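Local coordinates for probable spore coat polysaccharide biosynthesis protein E (Chromobacterium violaceum ATCC 12472, PDB 3G8R) that probably makes a sialic-acid-like sugar as an N-acylneuraminate-9-phosphate synthase of the NeuB family, this chain holding its zinc-binding TIM barrel and its SAF domain, at residues Gln46-Leu50 / Asp51-His55; His22-Ala25 / Leu26-Ile30; Val104-Ile107 / Glu108-Ile112; Pro174-Asp177 / Asp178-His181. All coordinates share one frame; numbering follows the deposited sequence.

Contact 1: Gln46-Leu50 / Asp51-His55; sequences QYRNL and DTFIH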
# COMPACT_ATOMS: atom_id res chain seq x y z
N GLN A 46 25.92 12.48 -9.95
CA GLN A 46 25.44 13.87 -9.97
C GLN A 46 26.42 14.72 -10.74
O GLN A 46 27.58 14.76 -10.40
CB GLN A 46 25.33 14.39 -8.56
CG GLN A 46 24.10 13.90 -7.86
CD GLN A 46 23.91 14.50 -6.49
OE1 GLN A 46 24.60 15.43 -6.11
NE2 GLN A 46 22.96 13.96 -5.74
N TYR A 47 25.97 15.38 -11.79
CA TYR A 47 26.88 16.20 -12.57
C TYR A 47 26.61 17.64 -12.31
O TYR A 47 25.50 18.11 -12.53
CB TYR A 47 26.68 15.96 -14.05
CG TYR A 47 27.35 14.75 -14.60
CD1 TYR A 47 27.82 13.75 -13.77
CD2 TYR A 47 27.47 14.58 -15.98
CE1 TYR A 47 28.42 12.62 -14.28
CE2 TYR A 47 28.07 13.46 -16.50
CZ TYR A 47 28.54 12.48 -15.65
OH TYR A 47 29.15 11.36 -16.15
N ARG A 48 27.64 18.32 -11.81
CA ARG A 48 27.74 19.77 -11.73
C ARG A 48 29.05 20.22 -12.39
O ARG A 48 30.11 19.64 -12.13
CB ARG A 48 27.75 20.25 -10.28
CG ARG A 48 26.44 20.06 -9.54
CD ARG A 48 26.59 20.39 -8.04
NE ARG A 48 25.36 20.07 -7.33
CZ ARG A 48 25.04 18.86 -6.90
NH1 ARG A 48 25.86 17.84 -7.10
NH2 ARG A 48 23.90 18.67 -6.26
N ASN A 49 28.98 21.23 -13.25
CA ASN A 49 30.17 21.83 -13.81
C ASN A 49 30.66 22.82 -12.82
O ASN A 49 30.27 23.99 -12.84
CB ASN A 49 29.84 22.53 -15.12
CG ASN A 49 31.05 22.77 -15.94
OD1 ASN A 49 31.55 23.90 -16.03
ND2 ASN A 49 31.58 21.68 -16.54
N LEU A 50 31.51 22.34 -11.91
CA LEU A 50 31.88 23.09 -10.73
C LEU A 50 32.48 24.46 -11.01
O LEU A 50 32.33 25.38 -10.20
CB LEU A 50 32.75 22.26 -9.80
CG LEU A 50 32.11 21.91 -8.44
CD1 LEU A 50 30.79 21.15 -8.54
CD2 LEU A 50 33.09 21.12 -7.59
N ASP A 51 33.12 24.58 -12.19
CA ASP A 51 33.61 25.88 -12.73
C ASP A 51 32.53 26.96 -12.84
O ASP A 51 32.71 28.06 -12.31
CB ASP A 51 34.23 25.68 -14.12
CG ASP A 51 35.67 25.13 -14.07
OD1 ASP A 51 36.34 25.22 -13.00
OD2 ASP A 51 36.12 24.61 -15.13
N THR A 52 31.44 26.63 -13.54
CA THR A 52 30.32 27.53 -13.76
C THR A 52 29.39 27.53 -12.55
O THR A 52 28.82 28.56 -12.18
CB THR A 52 29.49 27.11 -15.02
OG1 THR A 52 29.17 25.72 -14.95
CG2 THR A 52 30.25 27.38 -16.31
N PHE A 53 29.24 26.36 -11.93
CA PHE A 53 28.15 26.12 -11.03
C PHE A 53 28.29 26.83 -9.72
O PHE A 53 27.30 27.33 -9.17
CB PHE A 53 27.98 24.64 -10.76
CG PHE A 53 26.72 24.32 -10.03
CD1 PHE A 53 26.76 24.04 -8.66
CD2 PHE A 53 25.50 24.35 -10.68
CE1 PHE A 53 25.60 23.76 -7.96
CE2 PHE A 53 24.33 24.07 -10.00
CZ PHE A 53 24.37 23.77 -8.63
N ILE A 54 29.50 26.82 -9.19
CA ILE A 54 29.77 27.53 -7.96
C ILE A 54 30.25 28.91 -8.35
O ILE A 54 31.29 29.07 -9.00
CB ILE A 54 30.81 26.82 -7.09
CG1 ILE A 54 30.33 25.39 -6.78
CG2 ILE A 54 31.10 27.69 -5.83
CD1 ILE A 54 31.01 24.69 -5.59
N HIS A 55 29.48 29.90 -7.97
CA HIS A 55 29.76 31.23 -8.41
C HIS A 55 31.05 31.78 -7.79
O HIS A 55 31.36 31.52 -6.62
CB HIS A 55 28.60 32.14 -8.10
CG HIS A 55 28.72 33.48 -8.74
ND1 HIS A 55 29.13 34.59 -8.06
CD2 HIS A 55 28.54 33.86 -10.03
CE1 HIS A 55 29.17 35.62 -8.88
NE2 HIS A 55 28.81 35.21 -10.08
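Where the second barrel strand, 40-47, runs out and turns into the short helix 50-53, Asn49 takes the N-cap position and joins Thr52 and Phe53 through its backbone carbonyl. Phe53 N donates to Asn49 O at 2.7 Å with an N-H...O angle of 148°, the firm bond of this first turn, while the bond from Thr52 N to the same oxygen is weak. With chi1 at 50°, Thr52 OG1 sits between its own backbone N and carbonyl carbon and looks back at the cap, 2.9 Å from Asn49 O and 3.2 Å from Asn49 OD1; its one proton could serve either. The turn lies at the C-terminal mouth of the TIM barrel, with the Arg48 side chain about 8 Å from the bound zinc ion. Arg48 lays its aliphatic part on the Phe53 ring: CG stands over one face, 4.1 Å from the ring centroid in a CH-pi contact, and CD comes to 3.5 Å from Phe53 CE1. The guanidinium is turned 71° from the ring and folds back to Gln46, NH1 bonding OE1 at 2.9 Å almost in its own plane. Phe303 of the second subunit also stacks with Phe53. Farther on, Leu50 CG and Ile54 CD1 lie alongside at 4.1 Å, and Asp51 forms a salt bridge with Arg74.

Contact 2: His22-Ala25 / Leu26-Ile30; sequences HGVA and LIRAI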
# COMPACT_ATOMS: atom_id res chain seq x y z
N HIS A 22 37.60 4.43 -4.56
CA HIS A 22 36.45 4.34 -3.66
C HIS A 22 35.23 4.86 -4.38
O HIS A 22 35.10 6.05 -4.62
CB HIS A 22 36.69 5.18 -2.40
CG HIS A 22 35.60 5.07 -1.39
ND1 HIS A 22 34.60 6.02 -1.26
CD2 HIS A 22 35.33 4.11 -0.47
CE1 HIS A 22 33.77 5.64 -0.31
NE2 HIS A 22 34.19 4.50 0.19
N GLY A 23 34.33 4.00 -4.76
CA GLY A 23 33.35 4.45 -5.72
C GLY A 23 33.35 3.37 -6.76
O GLY A 23 32.30 2.91 -7.19
N VAL A 24 34.53 2.91 -7.13
CA VAL A 24 34.61 1.60 -7.76
C VAL A 24 34.34 0.51 -6.71
O VAL A 24 33.51 -0.38 -6.94
CB VAL A 24 35.94 1.42 -8.52
CG1 VAL A 24 36.25 -0.05 -8.73
CG2 VAL A 24 35.85 2.13 -9.84
N ALA A 25 34.97 0.62 -5.54
CA ALA A 25 34.80 -0.37 -4.47
C ALA A 25 33.37 -0.40 -3.91
O ALA A 25 32.97 -1.36 -3.22
CB ALA A 25 35.80 -0.14 -3.35
N LEU A 26 32.62 0.64 -4.24
CA LEU A 26 31.30 0.80 -3.76
C LEU A 26 30.29 0.27 -4.75
O LEU A 26 29.29 -0.31 -4.33
CB LEU A 26 31.02 2.28 -3.55
CG LEU A 26 29.53 2.61 -3.49
CD1 LEU A 26 28.90 2.09 -2.19
CD2 LEU A 26 29.33 4.10 -3.67
N ILE A 27 30.50 0.50 -6.05
CA ILE A 27 29.67 -0.13 -7.07
C ILE A 27 29.72 -1.64 -6.88
O ILE A 27 28.67 -2.31 -6.84
CB ILE A 27 30.15 0.18 -8.47
CG1 ILE A 27 29.58 1.52 -8.93
CG2 ILE A 27 29.78 -0.94 -9.45
CD1 ILE A 27 30.55 2.34 -9.84
N ARG A 28 30.94 -2.17 -6.71
CA ARG A 28 31.16 -3.61 -6.67
C ARG A 28 30.52 -4.25 -5.45
O ARG A 28 30.13 -5.40 -5.50
CB ARG A 28 32.66 -3.94 -6.70
CG ARG A 28 33.34 -3.67 -8.01
CD ARG A 28 34.85 -3.72 -7.86
NE ARG A 28 35.51 -3.34 -9.12
CZ ARG A 28 36.82 -3.38 -9.36
NH1 ARG A 28 37.69 -3.78 -8.43
NH2 ARG A 28 37.27 -3.00 -10.56
N ALA A 29 30.44 -3.52 -4.35
CA ALA A 29 29.79 -4.06 -3.17
C ALA A 29 28.28 -4.01 -3.37
O ALA A 29 27.56 -4.97 -3.08
CB ALA A 29 30.22 -3.32 -1.91
N ILE A 30 27.79 -2.90 -3.91
CA ILE A 30 26.39 -2.88 -4.25
C ILE A 30 26.03 -4.02 -5.20
O ILE A 30 25.00 -4.65 -4.99
CB ILE A 30 25.90 -1.51 -4.72
CG1 ILE A 30 26.07 -0.46 -3.62
CG2 ILE A 30 24.44 -1.56 -5.14
CD1 ILE A 30 25.58 -0.83 -2.22
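The first helix of the barrel, 21-33, links strand 7-11 to strand 40-47 in a beta-alpha-beta unit, and in its early turns Val24 and Arg28 run alongside each other in the same direction. Val24 CG1 touches the guanidinium from above one face, near its edge rather than over its middle, at 3.4 Å from both Arg28 NE and Arg28 CZ. Val24 CG1 lies trans to its backbone N (chi1 159°), and the Arg28 chain is extended, which carries the guanidinium out alongside it. On its way out the arginine passes over the carbonyl one turn back, with Arg28 CG 3.5 Å from Val24 O. That same oxygen takes the backbone bond from Arg28 N at 3.1 Å, nearly straight at 165°. One residue earlier, Ile27 N bonds Gly23 O at 3.2 Å, but the donor stands well above the carbonyl plane. Gly23 itself has a phi of 131°, at which a CB would run into the carbonyl oxygen of His22, so the position suits a glycine. Ile27 also bends its CD1 back to 3.2 Å from Gly23 O, while Leu26 CB rests 3.9 Å from Gly23 CA. Seen in the fold, the Val24 and Arg28 side of the helix meets helix 77-89, where Glu86 forms a salt bridge with Arg28 NE and Leu83 packs on Val24. Ile27 and Ile30 lie on Phe43 of strand 40-47, and Ala29 and Ile30 reach Pro242 at the start of helix 242-259.

Contact 3: Val104-Ile107 / Glu108-Ile112; sequences VDLI and EAHGI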
# COMPACT_ATOMS: atom_id res chain seq x y z
N VAL A 104 24.39 18.29 -18.97
CA VAL A 104 23.63 17.51 -19.92
C VAL A 104 24.54 17.13 -21.10
O VAL A 104 24.55 15.96 -21.53
CB VAL A 104 22.39 18.26 -20.46
CG1 VAL A 104 21.69 17.45 -21.57
CG2 VAL A 104 21.42 18.62 -19.34
N ASP A 105 25.28 18.11 -21.63
CA ASP A 105 26.18 17.87 -22.75
C ASP A 105 27.06 16.72 -22.39
O ASP A 105 27.21 15.75 -23.16
CB ASP A 105 27.04 19.10 -23.00
CG ASP A 105 26.29 20.19 -23.75
OD1 ASP A 105 25.63 19.86 -24.76
OD2 ASP A 105 26.37 21.37 -23.34
N LEU A 106 27.63 16.81 -21.19
CA LEU A 106 28.53 15.83 -20.67
C LEU A 106 27.85 14.46 -20.55
O LEU A 106 28.42 13.44 -20.98
CB LEU A 106 29.02 16.29 -19.31
CG LEU A 106 30.51 16.17 -18.98
CD1 LEU A 106 30.70 16.08 -17.45
CD2 LEU A 106 31.18 15.00 -19.71
N ILE A 107 26.65 14.43 -19.96
CA ILE A 107 25.91 13.18 -19.88
C ILE A 107 25.85 12.48 -21.24
O ILE A 107 25.99 11.28 -21.29
CB ILE A 107 24.47 13.37 -19.33
CG1 ILE A 107 24.45 13.33 -17.80
CG2 ILE A 107 23.51 12.31 -19.91
CD1 ILE A 107 23.23 14.01 -17.20
N GLU A 108 25.67 13.25 -22.32
CA GLU A 108 25.63 12.71 -23.68
C GLU A 108 26.95 12.02 -24.07
O GLU A 108 26.97 10.85 -24.54
CB GLU A 108 25.34 13.81 -24.70
CG GLU A 108 24.10 14.66 -24.43
CD GLU A 108 22.83 14.10 -25.06
OE1 GLU A 108 21.80 14.81 -25.01
OE2 GLU A 108 22.86 12.97 -25.60
N ALA A 109 28.05 12.75 -23.89
CA ALA A 109 29.38 12.25 -24.18
C ALA A 109 29.69 10.91 -23.49
O ALA A 109 30.38 10.02 -24.05
CB ALA A 109 30.41 13.28 -23.79
N HIS A 110 29.17 10.77 -22.27
CA HIS A 110 29.47 9.62 -21.47
C HIS A 110 28.59 8.44 -21.83
O HIS A 110 28.82 7.33 -21.37
CB HIS A 110 29.32 9.99 -20.02
CG HIS A 110 30.44 10.84 -19.52
ND1 HIS A 110 30.59 11.17 -18.19
CD2 HIS A 110 31.48 11.42 -20.17
CE1 HIS A 110 31.67 11.92 -18.04
NE2 HIS A 110 32.23 12.08 -19.23
N GLY A 111 27.62 8.66 -22.70
CA GLY A 111 26.68 7.59 -23.07
C GLY A 111 25.89 7.06 -21.88
O GLY A 111 25.65 5.85 -21.75
N ILE A 112 25.51 7.98 -21.00
CA ILE A 112 24.60 7.68 -19.90
C ILE A 112 23.22 7.42 -20.51
O ILE A 112 22.85 8.11 -21.44
CB ILE A 112 24.58 8.83 -18.89
CG1 ILE A 112 25.81 8.72 -17.97
CG2 ILE A 112 23.29 8.83 -18.07
CD1 ILE A 112 26.50 10.01 -17.71
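Helix 101-109 runs through regular turns and then unwinds in a Schellman motif, the close of the helical arm in the beta-alpha-beta unit from strand 93-98 to strand 114-117. Glu108 N to Val104 O (3.0 Å) and Ala109 N to Asp105 O (3.2 Å) continue the usual i to i+4 ladder. His110 N still bonds Leu106 O at 3.1 Å, though the N-H...O angle has dropped to 146°. Gly111 then leaves the helix with a positive phi of 61°, and the chain doubles back so that Ile112 N makes a weak bond to Ile107 O at 3.3 Å, the 6→1 bond of the motif. The 5→2 bond runs inside it, from Gly111 N to Glu108 O at 2.9 Å. Folding the chain this way brings Ile112 beside Ile107: the two side chains cross at about a right angle, with Ile107 CG2 against Ile112 CB at 3.8 Å. Both rest on Cys96 of strand 93-98, so the apolar pair that accompanies the cap faces the barrel sheet. The Glu108 chain is bent at chi2 (-89°), which keeps its CG close over the Val104 carbonyl. Its OE1 hydrogen-bonds Ser134 OG and also lies in a long, weak ion pair with Arg130, which forms a salt bridge with Asp105. The His110 ring is turned to Tyr47, whose OH probably hydrogen-bonds its ND1. Leu106 CD2 lies over one face of that ring, nearest to its NE2.

Contact 4: Pro174-Asp177 / Asp178-His181; sequences PTPD and DHLH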
# COMPACT_ATOMS: atom_id res chain seq x y z
N PRO A 174 18.08 13.64 6.93
CA PRO A 174 17.22 12.51 6.61
C PRO A 174 15.77 12.82 6.92
O PRO A 174 15.46 13.87 7.49
CB PRO A 174 17.70 11.45 7.58
CG PRO A 174 18.07 12.25 8.76
CD PRO A 174 18.72 13.47 8.25
N THR A 175 14.90 11.89 6.56
CA THR A 175 13.46 12.11 6.70
C THR A 175 12.89 11.34 7.87
O THR A 175 13.06 10.13 7.96
CB THR A 175 12.72 11.73 5.42
OG1 THR A 175 13.42 12.27 4.28
CG2 THR A 175 11.31 12.24 5.48
N PRO A 176 12.25 12.05 8.81
CA PRO A 176 11.55 11.38 9.92
C PRO A 176 10.46 10.43 9.43
O PRO A 176 9.82 10.68 8.41
CB PRO A 176 10.91 12.55 10.69
CG PRO A 176 11.75 13.72 10.42
CD PRO A 176 12.48 13.48 9.08
N ASP A 177 10.26 9.36 10.18
CA ASP A 177 9.24 8.36 9.89
C ASP A 177 7.90 9.03 9.78
O ASP A 177 7.22 8.87 8.78
CB ASP A 177 9.21 7.35 11.02
CG ASP A 177 10.54 6.68 11.23
OD1 ASP A 177 11.57 7.27 10.84
OD2 ASP A 177 10.57 5.55 11.77
N ASP A 178 7.55 9.77 10.83
CA ASP A 178 6.53 10.84 10.86
C ASP A 178 6.27 11.57 9.52
O ASP A 178 5.20 12.15 9.30
CB ASP A 178 7.09 11.90 11.83
CG ASP A 178 6.14 12.24 12.93
OD1 ASP A 178 5.93 11.31 13.72
OD2 ASP A 178 5.62 13.40 13.04
N HIS A 179 7.28 11.58 8.64
CA HIS A 179 7.33 12.59 7.60
C HIS A 179 7.58 12.04 6.21
O HIS A 179 7.85 12.80 5.30
CB HIS A 179 8.43 13.60 7.93
CG HIS A 179 8.09 14.56 9.03
ND1 HIS A 179 8.81 15.71 9.27
CD2 HIS A 179 7.11 14.53 9.97
CE1 HIS A 179 8.30 16.35 10.31
NE2 HIS A 179 7.26 15.66 10.74
N LEU A 180 7.51 10.73 6.05
CA LEU A 180 7.75 10.09 4.78
C LEU A 180 6.62 10.35 3.82
O LEU A 180 6.84 10.34 2.62
CB LEU A 180 7.87 8.60 4.97
CG LEU A 180 9.08 8.20 5.80
CD1 LEU A 180 9.03 6.76 6.11
CD2 LEU A 180 10.31 8.50 4.97
N HIS A 181 5.40 10.54 4.33
CA HIS A 181 4.26 10.90 3.48
C HIS A 181 4.18 10.01 2.26
O HIS A 181 4.24 10.48 1.13
CB HIS A 181 4.38 12.34 2.99
CG HIS A 181 3.08 12.91 2.53
ND1 HIS A 181 2.99 14.08 1.80
CD2 HIS A 181 1.80 12.48 2.71
CE1 HIS A 181 1.72 14.33 1.52
NE2 HIS A 181 0.98 13.39 2.08
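Asp178 begins the second half of this tight bend by setting its CB beside the proline two residues earlier, 4.0 Å from Pro176 CB. His179 comes next and lies against the same residue: Pro176 CB stands over one face of its imidazole, 4.2 Å from the ring centroid and 27° off the normal, a CH-pi contact, while Pro176 CG reaches His179 ND1 at 3.7 Å. The ring is carried there by a chi1 of -74°, which puts CG opposite the carbonyl carbon, and ND1 is bonded to Glu172. His179 N also bonds back to Pro176 O, though the position of that nitrogen is less sure. At Leu180 the backbone makes a weak bond to Asp177 O, 3.3 Å from Leu180 N but nearly straight at 168°. The Leu180 side chain turns back on 174-177, with CG 3.6 Å from Asp177 O and CD2 3.9 Å from Thr175 CG2; the same methyl group of Thr175 lies 3.5 Å from His179 O. His181 then leads off toward the second subunit, where its NE2 bonds Asp261 O. The loop joins strand 164-168 to helix 184-191 on the rim of the TIM barrel. Thr175 shares a backbone bond with the zinc ligand His202 just past strand 196-201, Leu180 O accepts from His168 at the end of strand 164-168, and Asp177 makes a salt bridge with Arg254 of the second subunit.

From the N terminus the four contacts come in series, none enclosing or crossing another, and each is a local turn of chain. Contact 2 comes first, on the helix between the first two barrel strands. Contact 1 follows where the second strand ends, and contact 3 closes the helix after the third strand. These last two touch: Tyr47 of contact 1 joins contact 3 by packing on Leu106, Ile107 and Ile112 and by its probable hydrogen bond to His110, tying strand 40-47 to helix 101-109. Contact 4, in the loop after the sixth strand, stands apart, about 14 Å from contact 1 at the nearest atoms, yet both meet the second subunit.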